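Local coordinates for DUF3201 domain-containing protein (Pyrococcus furiosus, PDB 1YB3) that is of unknown function, a conserved single-chain alpha/beta protein of the DUF3201 family from a hyperthermophilic archaeon, at residues A[23-28]-A[64-69]; A[49-54]-A[58-63]; A[99-104]-A[170-175]. All blocks are in the same frame, centred on the assembly; numbering follows the deposited sequence.

Contact 1 of 3, residues A[23-28]-A[64-69]; sequences GDIFEL and PHPAFA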
loop_
_atom_site.group_PDB
_atom_site.type_symbol
_atom_site.label_atom_id
_atom_site.label_comp_id
_atom_site.label_asym_id
_atom_site.label_seq_id
_atom_site.Cartn_x
_atom_site.Cartn_y
_atom_site.Cartn_z
ATOM N N GLY A 23 7.517 -16.464 2.840
ATOM C CA GLY A 23 8.339 -16.485 4.061
ATOM C C GLY A 23 8.512 -15.088 4.645
ATOM O O GLY A 23 8.380 -14.893 5.856
ATOM N N ASP A 24 8.761 -14.117 3.774
ATOM C CA ASP A 24 8.942 -12.731 4.213
ATOM C C ASP A 24 7.680 -12.151 4.865
ATOM O O ASP A 24 7.797 -11.366 5.823
ATOM C CB ASP A 24 9.384 -11.826 3.055
ATOM C CG ASP A 24 10.868 -11.979 2.702
ATOM O OD1 ASP A 24 11.552 -12.879 3.247
ATOM O OD2 ASP A 24 11.345 -11.181 1.865
ATOM N N ILE A 25 6.496 -12.469 4.336
ATOM C CA ILE A 25 5.258 -11.937 4.930
ATOM C C ILE A 25 4.874 -12.632 6.240
ATOM O O ILE A 25 4.401 -11.982 7.193
ATOM C CB ILE A 25 4.078 -11.866 3.925
ATOM C CG1 ILE A 25 4.350 -10.781 2.887
ATOM C CG2 ILE A 25 2.744 -11.558 4.620
ATOM C CD1 ILE A 25 4.458 -9.358 3.477
ATOM N N PHE A 26 5.096 -13.943 6.321
ATOM C CA PHE A 26 4.857 -14.609 7.598
ATOM C C PHE A 26 5.766 -13.984 8.673
ATOM O O PHE A 26 5.316 -13.703 9.794
ATOM C CB PHE A 26 5.038 -16.131 7.484
ATOM C CG PHE A 26 3.953 -16.808 6.683
ATOM C CD1 PHE A 26 2.610 -16.684 7.052
ATOM C CD2 PHE A 26 4.272 -17.588 5.565
ATOM C CE1 PHE A 26 1.600 -17.309 6.307
ATOM C CE2 PHE A 26 3.263 -18.224 4.811
ATOM C CZ PHE A 26 1.934 -18.079 5.180
ATOM N N GLU A 27 7.014 -13.703 8.298
ATOM C CA GLU A 27 7.999 -13.101 9.206
ATOM C C GLU A 27 7.593 -11.674 9.583
ATOM O O GLU A 27 7.604 -11.297 10.773
ATOM C CB GLU A 27 9.391 -13.101 8.566
ATOM C CG GLU A 27 10.480 -12.412 9.403
ATOM C CD GLU A 27 11.843 -12.416 8.712
ATOM O OE1 GLU A 27 12.743 -13.157 9.188
ATOM O OE2 GLU A 27 12.010 -11.694 7.693
ATOM N N LEU A 28 7.228 -10.887 8.572
ATOM C CA LEU A 28 6.887 -9.476 8.788
ATOM C C LEU A 28 5.627 -9.328 9.631
ATOM O O LEU A 28 5.535 -8.377 10.447
ATOM C CB LEU A 28 6.725 -8.743 7.457
ATOM C CG LEU A 28 6.426 -7.247 7.506
ATOM C CD1 LEU A 28 7.564 -6.498 8.256
ATOM C CD2 LEU A 28 6.237 -6.732 6.090
ATOM N N PRO A 64 -2.815 -16.223 -5.897
ATOM C CA PRO A 64 -2.934 -15.520 -4.615
ATOM C C PRO A 64 -1.615 -14.859 -4.255
ATOM O O PRO A 64 -0.546 -15.280 -4.687
ATOM C CB PRO A 64 -3.195 -16.640 -3.631
ATOM C CG PRO A 64 -2.439 -17.814 -4.211
ATOM C CD PRO A 64 -2.668 -17.673 -5.695
ATOM N N HIS A 65 -1.690 -13.809 -3.453
ATOM C CA HIS A 65 -0.496 -13.296 -2.829
ATOM C C HIS A 65 -0.836 -13.056 -1.355
ATOM O O HIS A 65 -2.026 -12.879 -1.041
ATOM C CB HIS A 65 -0.029 -12.016 -3.523
ATOM C CG HIS A 65 -0.838 -10.805 -3.196
ATOM N ND1 HIS A 65 -1.870 -10.361 -3.993
ATOM C CD2 HIS A 65 -0.753 -9.924 -2.164
ATOM C CE1 HIS A 65 -2.396 -9.269 -3.465
ATOM N NE2 HIS A 65 -1.731 -8.980 -2.358
ATOM N N PRO A 66 0.191 -13.074 -0.464
ATOM C CA PRO A 66 -0.079 -12.943 0.986
ATOM C C PRO A 66 -0.279 -11.488 1.439
ATOM O O PRO A 66 0.376 -10.582 0.930
ATOM C CB PRO A 66 1.162 -13.565 1.633
ATOM C CG PRO A 66 2.292 -13.244 0.641
ATOM C CD PRO A 66 1.632 -13.256 -0.750
ATOM N N ALA A 67 -1.206 -11.276 2.374
ATOM C CA ALA A 67 -1.395 -9.939 2.958
ATOM C C ALA A 67 -2.017 -10.094 4.330
ATOM O O ALA A 67 -2.719 -11.065 4.591
ATOM C CB ALA A 67 -2.268 -9.050 2.050
ATOM N N PHE A 68 -1.786 -9.117 5.206
ATOM C CA PHE A 68 -2.435 -9.123 6.529
ATOM C C PHE A 68 -2.950 -7.730 6.854
ATOM O O PHE A 68 -2.292 -6.740 6.530
ATOM C CB PHE A 68 -1.516 -9.661 7.644
ATOM C CG PHE A 68 -0.214 -8.918 7.810
ATOM C CD1 PHE A 68 -0.105 -7.862 8.744
ATOM C CD2 PHE A 68 0.917 -9.266 7.055
ATOM C CE1 PHE A 68 1.112 -7.191 8.919
ATOM C CE2 PHE A 68 2.120 -8.604 7.226
ATOM C CZ PHE A 68 2.213 -7.535 8.160
ATOM N N ALA A 69 -4.138 -7.670 7.463
ATOM C CA ALA A 69 -4.760 -6.403 7.876
ATOM C C ALA A 69 -4.050 -5.768 9.069
ATOM O O ALA A 69 -3.577 -6.469 9.992
ATOM C CB ALA A 69 -6.225 -6.666 8.257
#
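Ile25, on the inner side of helix 11-35, presses against Pro66 and Phe68 of strand 65-71, one branched side chain serving two neighbours. Its CB lies 4.0 Å from Pro66 CG. CG1 stays on the proline side, 3.9 Å from Pro66 CG, and carries the tip, CD1, away from the proline to 4.5 Å from Phe68 CE2. A chi1 of -70° sets CG1 beside the backbone N and leaves CG2 anti to it, from where CG2 comes within 3.8 Å of Phe68 CD2. That methyl group meets the phenyl ring at its edge, in the ring plane, and also touches Pro66 CB, so it sits between the two strand residues. Phe68 CZ approaches Leu28, one turn on from Ile25, 4.3 Å from Leu28 CG and 4.1 Å from Leu28 O.

Pro66 and Phe68 are two apart on the strand, and both turn their CB atoms to the helix. The axes of the helical segment 23-28 and strand 65-69 run at 11° and approach to 8.5 Å. This is one piece of a helix laid on a face of the seven-stranded antiparallel sheet; Val44 also touches Ile25, Val76 touches Leu28, and Phe83 touches both. With every touching residue buried and the contacts between side chains all carbon to carbon, the attachment rests on hydrophobic burial and shape, while the strand's backbone bonds are spent within the sheet.

Contact 2 of 3, residues A[49-54]-A[58-63]; sequences NAYLYI and WEEMKY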
loop_
_atom_site.group_PDB
_atom_site.type_symbol
_atom_site.label_atom_id
_atom_site.label_comp_id
_atom_site.label_asym_id
_atom_site.label_seq_id
_atom_site.Cartn_x
_atom_site.Cartn_y
_atom_site.Cartn_z
ATOM N N ASN A 49 -6.866 -12.251 -7.409
ATOM C CA ASN A 49 -7.473 -11.360 -8.424
ATOM C C ASN A 49 -7.158 -9.868 -8.291
ATOM O O ASN A 49 -7.797 -9.017 -8.923
ATOM C CB ASN A 49 -8.988 -11.611 -8.536
ATOM C CG ASN A 49 -9.314 -13.065 -8.821
ATOM O OD1 ASN A 49 -8.554 -13.769 -9.493
ATOM N ND2 ASN A 49 -10.441 -13.527 -8.302
ATOM N N ALA A 50 -6.149 -9.567 -7.487
ATOM C CA ALA A 50 -5.641 -8.213 -7.343
ATOM C C ALA A 50 -4.790 -7.849 -8.563
ATOM O O ALA A 50 -4.193 -8.738 -9.197
ATOM C CB ALA A 50 -4.801 -8.120 -6.046
ATOM N N TYR A 51 -4.710 -6.559 -8.901
ATOM C CA TYR A 51 -3.901 -6.135 -10.030
ATOM C C TYR A 51 -2.574 -5.572 -9.524
ATOM O O TYR A 51 -2.511 -5.017 -8.411
ATOM C CB TYR A 51 -4.613 -5.043 -10.839
ATOM C CG TYR A 51 -5.754 -5.497 -11.737
ATOM C CD1 TYR A 51 -5.658 -5.382 -13.132
ATOM C CD2 TYR A 51 -6.930 -6.008 -11.195
ATOM C CE1 TYR A 51 -6.718 -5.775 -13.964
ATOM C CE2 TYR A 51 -7.988 -6.412 -12.020
ATOM C CZ TYR A 51 -7.866 -6.279 -13.398
ATOM O OH TYR A 51 -8.904 -6.671 -14.206
ATOM N N LEU A 52 -1.529 -5.679 -10.337
ATOM C CA LEU A 52 -0.315 -4.915 -10.071
ATOM C C LEU A 52 0.156 -4.193 -11.323
ATOM O O LEU A 52 -0.171 -4.581 -12.451
ATOM C CB LEU A 52 0.791 -5.772 -9.429
ATOM C CG LEU A 52 1.673 -6.639 -10.323
ATOM C CD1 LEU A 52 2.833 -7.237 -9.522
ATOM C CD2 LEU A 52 0.854 -7.727 -10.976
ATOM N N TYR A 53 0.891 -3.112 -11.107
ATOM C CA TYR A 53 1.354 -2.269 -12.177
ATOM C C TYR A 53 2.710 -2.776 -12.651
ATOM O O TYR A 53 3.737 -2.527 -12.005
ATOM C CB TYR A 53 1.447 -0.818 -11.689
ATOM C CG TYR A 53 1.487 0.218 -12.795
ATOM C CD1 TYR A 53 0.351 0.502 -13.558
ATOM C CD2 TYR A 53 2.658 0.927 -13.064
ATOM C CE1 TYR A 53 0.385 1.463 -14.571
ATOM C CE2 TYR A 53 2.707 1.889 -14.069
ATOM C CZ TYR A 53 1.567 2.149 -14.821
ATOM O OH TYR A 53 1.617 3.101 -15.816
ATOM N N ILE A 54 2.706 -3.499 -13.773
ATOM C CA ILE A 54 3.951 -4.031 -14.361
ATOM C C ILE A 54 4.218 -3.409 -15.714
ATOM O O ILE A 54 3.349 -3.430 -16.599
ATOM C CB ILE A 54 3.927 -5.560 -14.608
ATOM C CG1 ILE A 54 3.144 -6.306 -13.540
ATOM C CG2 ILE A 54 5.368 -6.103 -14.750
ATOM C CD1 ILE A 54 2.724 -7.692 -13.991
ATOM N N TRP A 58 -1.522 -2.074 -15.717
ATOM C CA TRP A 58 -2.153 -2.866 -14.674
ATOM C C TRP A 58 -2.473 -4.258 -15.215
ATOM O O TRP A 58 -3.090 -4.388 -16.282
ATOM C CB TRP A 58 -3.430 -2.194 -14.182
ATOM C CG TRP A 58 -3.213 -0.904 -13.432
ATOM C CD1 TRP A 58 -3.474 0.363 -13.879
ATOM C CD2 TRP A 58 -2.699 -0.758 -12.092
ATOM N NE1 TRP A 58 -3.151 1.284 -12.907
ATOM C CE2 TRP A 58 -2.679 0.626 -11.801
ATOM C CE3 TRP A 58 -2.258 -1.663 -11.113
ATOM C CZ2 TRP A 58 -2.226 1.133 -10.568
ATOM C CZ3 TRP A 58 -1.809 -1.158 -9.886
ATOM C CH2 TRP A 58 -1.798 0.229 -9.630
ATOM N N GLU A 59 -2.034 -5.287 -14.486
ATOM C CA GLU A 59 -2.222 -6.687 -14.881
ATOM C C GLU A 59 -2.793 -7.494 -13.730
ATOM O O GLU A 59 -2.308 -7.384 -12.601
ATOM C CB GLU A 59 -0.874 -7.313 -15.265
ATOM C CG GLU A 59 -0.116 -6.620 -16.380
ATOM C CD GLU A 59 -0.696 -6.892 -17.755
ATOM O OE1 GLU A 59 -1.528 -7.820 -17.888
ATOM O OE2 GLU A 59 -0.315 -6.178 -18.707
ATOM N N GLU A 60 -3.803 -8.322 -14.006
ATOM C CA GLU A 60 -4.427 -9.110 -12.949
ATOM C C GLU A 60 -3.602 -10.315 -12.529
ATOM O O GLU A 60 -3.099 -11.056 -13.364
ATOM C CB GLU A 60 -5.840 -9.554 -13.354
ATOM C CG GLU A 60 -6.641 -10.115 -12.202
ATOM C CD GLU A 60 -8.027 -10.567 -12.604
ATOM O OE1 GLU A 60 -8.423 -10.313 -13.760
ATOM O OE2 GLU A 60 -8.714 -11.170 -11.752
HETATM N N MSE A 61 -3.453 -10.485 -11.219
HETATM C CA MSE A 61 -2.868 -11.692 -10.657
HETATM C C MSE A 61 -3.990 -12.663 -10.335
HETATM O O MSE A 61 -4.695 -12.496 -9.349
HETATM C CB MSE A 61 -2.083 -11.372 -9.377
HETATM C CG MSE A 61 -1.007 -10.356 -9.574
HETATM SE SE MSE A 61 -0.045 -9.914 -7.889
HETATM C CE MSE A 61 -1.389 -8.688 -7.114
ATOM N N LYS A 62 -4.165 -13.693 -11.170
ATOM C CA LYS A 62 -5.171 -14.718 -10.867
ATOM C C LYS A 62 -4.676 -15.677 -9.764
ATOM O O LYS A 62 -5.453 -16.453 -9.185
ATOM C CB LYS A 62 -5.551 -15.501 -12.134
ATOM C CG LYS A 62 -5.824 -14.636 -13.355
ATOM C CD LYS A 62 -7.268 -14.153 -13.428
ATOM C CE LYS A 62 -7.577 -13.621 -14.819
ATOM N NZ LYS A 62 -9.040 -13.651 -15.137
ATOM N N TYR A 63 -3.377 -15.627 -9.490
ATOM C CA TYR A 63 -2.774 -16.336 -8.378
ATOM C C TYR A 63 -2.888 -15.532 -7.048
ATOM O O TYR A 63 -3.060 -14.325 -7.091
ATOM C CB TYR A 63 -1.317 -16.590 -8.695
ATOM C CG TYR A 63 -0.500 -15.359 -9.048
ATOM C CD1 TYR A 63 0.241 -14.679 -8.060
ATOM C CD2 TYR A 63 -0.415 -14.905 -10.370
ATOM C CE1 TYR A 63 1.016 -13.578 -8.386
ATOM C CE2 TYR A 63 0.359 -13.787 -10.706
ATOM C CZ TYR A 63 1.072 -13.133 -9.701
ATOM O OH TYR A 63 1.842 -12.037 -10.034
HETATM O O HOH W 1 -8.134 -16.488 -9.345
HETATM O O HOH W 2 -3.935 -11.587 -6.071
HETATM O O HOH W 3 -7.890 -9.315 -16.210
#
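Tyr53 and Trp58 form the tight end of this antiparallel hairpin. They are a non-hydrogen-bonded pair whose rings meet in a T-shaped stack, the edge of Tyr53 directed at the face of Trp58, with planes at 63°. Tyr53 CD1 stands over the indole, 3.5 Å from Trp58 CE2, and Tyr53 CB covers the six-membered ring in a CH-pi contact. On that side of the hairpin Glu60 CB also lies over the Tyr51 ring, 3.9 Å from its centroid. Between these pairs Leu52 and Glu59 are joined by two backbone bonds, Leu52 N to Glu59 O at 2.9 Å and Glu59 N to Leu52 O at 2.8 Å. On their face of the hairpin Leu52 CD2 packs 3.5 Å from Met61 CG, a selenomethionine.

Toward Asn49 the pairing slackens. Met61 N still makes a straight bond to Ala50 O (167°), but that from Asn49 N to Met61 O is weak, and waters join in: one donates to both Asn49 OD1 and Lys62 O, another to Glu60 OE1. The extended Glu60 chain carries its carboxylate here, where Lys62 NZ and Glu60 OE1 form a long salt bridge at 3.7 Å.

The hairpin stands apart from the main sheet yet leans on it: Leu52 and Met61 rest on Thr79 of strand 74-79, Trp58 meets Phe110, and Tyr51 stacks on Phe117.

Contact 3 of 3, residues A[99-104]-A[170-175]; sequences IEDVIR and RRYNLL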
loop_
_atom_site.group_PDB
_atom_site.type_symbol
_atom_site.label_atom_id
_atom_site.label_comp_id
_atom_site.label_asym_id
_atom_site.label_seq_id
_atom_site.Cartn_x
_atom_site.Cartn_y
_atom_site.Cartn_z
ATOM N N ILE A 99 -2.715 15.217 1.161
ATOM C CA ILE A 99 -2.376 14.715 -0.171
ATOM C C ILE A 99 -0.999 15.220 -0.640
ATOM O O ILE A 99 -0.163 14.428 -1.094
ATOM C CB ILE A 99 -3.470 15.099 -1.217
ATOM C CG1 ILE A 99 -4.864 14.614 -0.777
ATOM C CG2 ILE A 99 -3.076 14.641 -2.618
ATOM C CD1 ILE A 99 -4.983 13.155 -0.408
ATOM N N GLU A 100 -0.766 16.534 -0.519
ATOM C CA GLU A 100 0.535 17.133 -0.880
ATOM C C GLU A 100 1.705 16.517 -0.086
ATOM O O GLU A 100 2.765 16.194 -0.650
ATOM C CB GLU A 100 0.519 18.661 -0.693
ATOM C CG GLU A 100 -0.420 19.390 -1.648
ATOM C CD GLU A 100 -0.579 20.866 -1.325
ATOM O OE1 GLU A 100 -0.370 21.270 -0.155
ATOM O OE2 GLU A 100 -0.936 21.624 -2.252
ATOM N N ASP A 101 1.496 16.347 1.219
ATOM C CA ASP A 101 2.510 15.788 2.118
ATOM C C ASP A 101 2.830 14.327 1.811
ATOM O O ASP A 101 4.008 13.916 1.809
ATOM C CB ASP A 101 2.039 15.897 3.573
ATOM C CG ASP A 101 2.099 17.318 4.114
ATOM O OD1 ASP A 101 2.491 18.239 3.365
ATOM O OD2 ASP A 101 1.750 17.510 5.298
ATOM N N VAL A 102 1.798 13.526 1.565
ATOM C CA VAL A 102 2.043 12.112 1.279
ATOM C C VAL A 102 2.824 11.931 -0.049
ATOM O O VAL A 102 3.739 11.130 -0.130
ATOM C CB VAL A 102 0.743 11.256 1.393
ATOM C CG1 VAL A 102 -0.219 11.527 0.218
ATOM C CG2 VAL A 102 1.086 9.779 1.533
ATOM N N ILE A 103 2.485 12.728 -1.060
ATOM C CA ILE A 103 3.192 12.685 -2.331
ATOM C C ILE A 103 4.690 13.000 -2.163
ATOM O O ILE A 103 5.544 12.372 -2.801
ATOM C CB ILE A 103 2.515 13.608 -3.379
ATOM C CG1 ILE A 103 1.162 13.003 -3.770
ATOM C CG2 ILE A 103 3.433 13.832 -4.606
ATOM C CD1 ILE A 103 0.293 13.925 -4.638
ATOM N N ARG A 104 5.004 13.952 -1.286
ATOM C CA ARG A 104 6.405 14.324 -1.044
ATOM C C ARG A 104 7.147 13.335 -0.152
ATOM O O ARG A 104 8.377 13.306 -0.164
ATOM C CB ARG A 104 6.508 15.749 -0.458
ATOM C CG ARG A 104 6.013 16.857 -1.425
ATOM C CD ARG A 104 5.920 18.214 -0.723
ATOM N N ARG A 170 -0.793 10.550 11.927
ATOM C CA ARG A 170 -1.052 11.107 13.267
ATOM C C ARG A 170 -1.183 12.634 13.227
ATOM O O ARG A 170 -2.053 13.207 13.896
ATOM C CB ARG A 170 0.056 10.699 14.254
ATOM C CG ARG A 170 0.006 9.263 14.709
ATOM C CD ARG A 170 0.804 9.086 16.005
ATOM N NE ARG A 170 0.868 7.687 16.415
ATOM C CZ ARG A 170 1.963 6.942 16.367
ATOM N NH1 ARG A 170 3.116 7.458 15.928
ATOM N NH2 ARG A 170 1.909 5.676 16.764
ATOM N N ARG A 171 -0.337 13.289 12.432
ATOM C CA ARG A 171 -0.374 14.756 12.282
ATOM C C ARG A 171 -1.722 15.274 11.773
ATOM O O ARG A 171 -2.119 16.405 12.083
ATOM C CB ARG A 171 0.712 15.240 11.326
ATOM C CG ARG A 171 2.141 15.212 11.841
ATOM C CD ARG A 171 3.095 15.789 10.754
ATOM N NE ARG A 171 2.578 17.038 10.193
ATOM C CZ ARG A 171 2.757 17.456 8.939
ATOM N NH1 ARG A 171 3.453 16.736 8.061
ATOM N NH2 ARG A 171 2.226 18.611 8.558
ATOM N N TYR A 172 -2.412 14.444 10.987
ATOM C CA TYR A 172 -3.717 14.781 10.443
ATOM C C TYR A 172 -4.882 14.085 11.152
ATOM O O TYR A 172 -6.015 14.102 10.653
ATOM C CB TYR A 172 -3.732 14.492 8.931
ATOM C CG TYR A 172 -2.881 15.478 8.160
ATOM C CD1 TYR A 172 -3.439 16.650 7.643
ATOM C CD2 TYR A 172 -1.511 15.265 7.988
ATOM C CE1 TYR A 172 -2.665 17.570 6.951
ATOM C CE2 TYR A 172 -0.723 16.183 7.286
ATOM C CZ TYR A 172 -1.313 17.334 6.777
ATOM O OH TYR A 172 -0.541 18.252 6.096
ATOM N N ASN A 173 -4.599 13.476 12.313
ATOM C CA ASN A 173 -5.619 12.814 13.123
ATOM C C ASN A 173 -6.269 11.630 12.410
ATOM O O ASN A 173 -7.441 11.301 12.644
ATOM C CB ASN A 173 -6.701 13.819 13.570
ATOM C CG ASN A 173 -7.493 13.313 14.739
ATOM O OD1 ASN A 173 -6.915 12.849 15.716
ATOM N ND2 ASN A 173 -8.822 13.371 14.642
ATOM N N LEU A 174 -5.499 11.001 11.533
ATOM C CA LEU A 174 -5.976 9.858 10.743
ATOM C C LEU A 174 -5.644 8.504 11.376
ATOM O O LEU A 174 -6.386 7.521 11.174
ATOM C CB LEU A 174 -5.406 9.924 9.314
ATOM C CG LEU A 174 -5.908 11.081 8.434
ATOM C CD1 LEU A 174 -5.107 11.113 7.151
ATOM C CD2 LEU A 174 -7.401 10.990 8.137
ATOM N N LEU A 175 -4.525 8.448 12.115
ATOM C CA LEU A 175 -4.100 7.218 12.787
ATOM C C LEU A 175 -3.529 7.501 14.158
ATOM O O LEU A 175 -3.508 8.648 14.602
ATOM C CB LEU A 175 -3.063 6.445 11.970
ATOM C CG LEU A 175 -3.544 5.726 10.701
ATOM C CD1 LEU A 175 -2.335 5.113 9.977
ATOM C CD2 LEU A 175 -4.594 4.677 10.991
ATOM O OXT LEU A 175 -3.084 6.556 14.791
#
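With chi1 near -70° in all three residues, Asp101, Arg171 and Tyr172 each set CG anti to the carbonyl carbon, and Arg171 and Tyr172 converge on one oxygen, Asp101 OD2. A bend at chi3 folds the arginine chain over, so that the guanidinium lies with one face above Tyr172 CE2. Tyr172 OH donates to Asp101 OD2 at 2.5 Å, an unusually short distance, approaching from above the carboxylate plane, 53° out of it. Carboxylate and ring planes are steeply inclined to each other, and OD2 lies at the edge of the tyrosine ring. Arg171 NH1 adds a salt bridge to Asp101 OD2 at 3.3 Å, but its hydrogen bond is weak, bent to 128°.

Arg171 and Tyr172 sit where helix 155-171 ends in a Schellman motif, with Asn173 N bonded to Arg170 O and Leu174 N to Ala169 O. Asn173, at positive phi, is the C-prime residue. Val102 on Phe165 adds an apolar contact between the two helices. Tyr172 is further pinned edge-to-face by Phe98, one turn back on helix 96-105. The positive guanidinium would be expected to favour Asp101 as a carboxylate.

The three contacts show polar and apolar adhesion divided over one small fold. Contacts 1 and 2 are neighbours: contact 2 falls within the chain between the two segments of contact 1, strand 57-60 leads on to strand 65-71, and His65 CE1 touches Ala50 CB at 3.7 Å, although the centres lie about 17 Å apart. Contact 3 comes later in the chain and on the opposite side of its centre, with centres about 26 Å from contact 1 and about 27 Å from contact 2; nearest atoms remain about 11 and 14 Å away. Contact 1 is buried, whereas contacts 2 and 3 lie at the surface. No active site is known to which they could be related.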